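Cocosin 1 acidic chain (Cocos nucifera, PDB 5WPW) serves as an 11S seed storage globulin of coconut, a hexameric cupin-family nutrient reservoir and potential food allergen. Local coordinates at residues A[67-72]-A[127-132]. The protein carries 2 engineered substitutions. Sequence-based numbering, arbitrary orientation.
Sequences QGRGIV and YNNGEN
N128 OD1 takes two hydrogen bonds, and one of them bridges to the facing segment: water 1 donates to it at 2.8 Å while accepting from R69 N. The second comes from G130 N, 3.1 Å from N128 OD1 and tilted 30° from the carbonyl plane; because the donor is two residues on, this is an Asx turn. With CG anti to the backbone N (chi1 -179°), the N128 amide is carried to where its OD1 meets G130 N and its ND2 meets N132 O, the latter at 3.0 Å and nearly in the amide plane; ND2 also bonds I46 O. Both ends of the amide are thus occupied, which fixes its rotation. R69 O approaches N128 OD1 to 3.1 Å, but two acceptors cannot bond directly. Beyond the turn the backbones pair: I71 N donates to Y127 O and Y127 N to I71 O, each 2.8 Å and nearly straight, which defines an antiparallel hydrogen-bonded pair. G70 CA lies 3.2 Å from Y127 O in a CA-H...O contact, so the chains run close together here. The N129 amide sits over one face of the R69 guanidinium, the planes 41° apart, and its side chain runs at about a right angle to that of I71, near CG1. Within the N-terminal cupin domain, this pairing joins strand 70-74 to the end of strand 124-127; strand 107-110 flanks 70-74, and the turn leads into strand 134-140.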
loop_
_atom_site.group_PDB
_atom_site.type_symbol
_atom_site.label_atom_id
_atom_site.label_comp_id
_atom_site.label_asym_id
_atom_site.label_seq_id
_atom_site.Cartn_x
_atom_site.Cartn_y
_atom_site.Cartn_z
ATOM N N GLN A 67 20.323 -27.508 14.494
ATOM C CA GLN A 67 20.250 -28.619 15.427
ATOM C C GLN A 67 19.746 -28.104 16.766
ATOM O O GLN A 67 20.054 -26.973 17.139
ATOM C CB GLN A 67 21.644 -29.247 15.568
ATOM C CG GLN A 67 21.725 -30.511 16.418
ATOM C CD GLN A 67 23.174 -30.874 16.702
ATOM O OE1 GLN A 67 23.829 -31.528 15.891
ATOM N NE2 GLN A 67 23.688 -30.421 17.835
ATOM N N GLY A 68 18.974 -28.928 17.481
ATOM C CA GLY A 68 18.640 -28.652 18.866
ATOM C C GLY A 68 17.245 -28.090 19.029
ATOM O O GLY A 68 16.500 -27.871 18.072
ATOM N N ARG A 69 16.896 -27.842 20.291
ATOM C CA ARG A 69 15.650 -27.179 20.617
ATOM C C ARG A 69 15.872 -26.272 21.816
ATOM O O ARG A 69 16.852 -26.411 22.559
ATOM C CB ARG A 69 14.521 -28.171 20.886
ATOM C CG ARG A 69 14.745 -29.065 22.086
ATOM C CD ARG A 69 13.504 -29.885 22.364
ATOM N NE ARG A 69 12.593 -29.225 23.304
ATOM C CZ ARG A 69 12.524 -29.515 24.601
ATOM N NH1 ARG A 69 13.318 -30.445 25.116
ATOM N NH2 ARG A 69 11.667 -28.871 25.386
ATOM N N GLY A 70 14.961 -25.323 21.984
ATOM C CA GLY A 70 15.089 -24.390 23.082
ATOM C C GLY A 70 14.022 -23.315 23.082
ATOM O O GLY A 70 12.942 -23.469 22.509
ATOM N N ILE A 71 14.350 -22.226 23.757
ATOM C CA ILE A 71 13.432 -21.134 24.035
ATOM C C ILE A 71 14.079 -19.866 23.517
ATOM O O ILE A 71 15.270 -19.636 23.752
ATOM C CB ILE A 71 13.143 -20.999 25.548
ATOM C CG1 ILE A 71 12.341 -22.187 26.065
ATOM C CG2 ILE A 71 12.395 -19.704 25.838
ATOM C CD1 ILE A 71 11.704 -21.908 27.404
ATOM N N VAL A 72 13.301 -19.036 22.830
ATOM C CA VAL A 72 13.791 -17.752 22.349
ATOM C C VAL A 72 12.904 -16.642 22.895
ATOM O O VAL A 72 11.680 -16.789 22.994
ATOM C CB VAL A 72 13.841 -17.701 20.810
ATOM C CG1 VAL A 72 13.716 -16.294 20.345
ATOM C CG2 VAL A 72 15.147 -18.275 20.315
ATOM N N TYR A 127 17.789 -19.689 24.857
ATOM C CA TYR A 127 18.156 -20.656 25.898
ATOM C C TYR A 127 17.954 -22.085 25.398
ATOM O O TYR A 127 16.886 -22.428 24.871
ATOM C CB TYR A 127 17.347 -20.417 27.172
ATOM C CG TYR A 127 17.539 -21.480 28.265
ATOM C CD1 TYR A 127 18.718 -21.546 29.006
ATOM C CD2 TYR A 127 16.531 -22.402 28.552
ATOM C CE1 TYR A 127 18.895 -22.528 30.026
ATOM C CE2 TYR A 127 16.694 -23.395 29.561
ATOM C CZ TYR A 127 17.873 -23.443 30.290
ATOM O OH TYR A 127 18.031 -24.411 31.294
ATOM N N ASN A 128 18.967 -22.927 25.606
ATOM C CA ASN A 128 18.933 -24.336 25.209
ATOM C C ASN A 128 18.420 -25.171 26.374
ATOM O O ASN A 128 19.148 -25.402 27.336
ATOM C CB ASN A 128 20.326 -24.792 24.780
ATOM C CG ASN A 128 20.366 -26.253 24.338
ATOM O OD1 ASN A 128 19.342 -26.948 24.306
ATOM N ND2 ASN A 128 21.545 -26.707 23.970
ATOM N N ASN A 129 17.176 -25.636 26.284
ATOM C CA ASN A 129 16.589 -26.444 27.343
ATOM C C ASN A 129 16.501 -27.921 26.987
ATOM O O ASN A 129 15.817 -28.676 27.684
ATOM C CB ASN A 129 15.203 -25.920 27.703
ATOM C CG ASN A 129 14.234 -26.026 26.558
ATOM O OD1 ASN A 129 14.584 -26.430 25.446
ATOM N ND2 ASN A 129 13.008 -25.656 26.816
ATOM N N GLY A 130 17.142 -28.341 25.905
ATOM C CA GLY A 130 17.259 -29.742 25.568
ATOM C C GLY A 130 18.558 -30.290 26.106
ATOM O O GLY A 130 19.279 -29.632 26.858
ATOM N N GLU A 131 18.879 -31.511 25.696
ATOM C CA GLU A 131 20.125 -32.115 26.144
ATOM C C GLU A 131 21.167 -32.229 25.044
ATOM O O GLU A 131 22.307 -32.616 25.330
ATOM C CB GLU A 131 19.872 -33.495 26.761
ATOM C CG GLU A 131 20.834 -33.809 27.901
ATOM C CD GLU A 131 20.505 -33.062 29.192
ATOM O OE1 GLU A 131 21.414 -32.406 29.751
ATOM O OE2 GLU A 131 19.339 -33.140 29.656
ATOM N N ASN A 132 20.817 -31.902 23.818
ATOM C CA ASN A 132 21.798 -31.817 22.759
ATOM C C ASN A 132 22.146 -30.353 22.492
ATOM O O ASN A 132 21.348 -29.457 22.789
ATOM C CB ASN A 132 21.256 -32.476 21.487
ATOM C CG ASN A 132 20.110 -31.693 20.856
ATOM O OD1 ASN A 132 20.273 -31.100 19.792
ATOM N ND2 ASN A 132 18.945 -31.686 21.514
HETATM O O HOH W 1 18.495 -28.753 22.407
#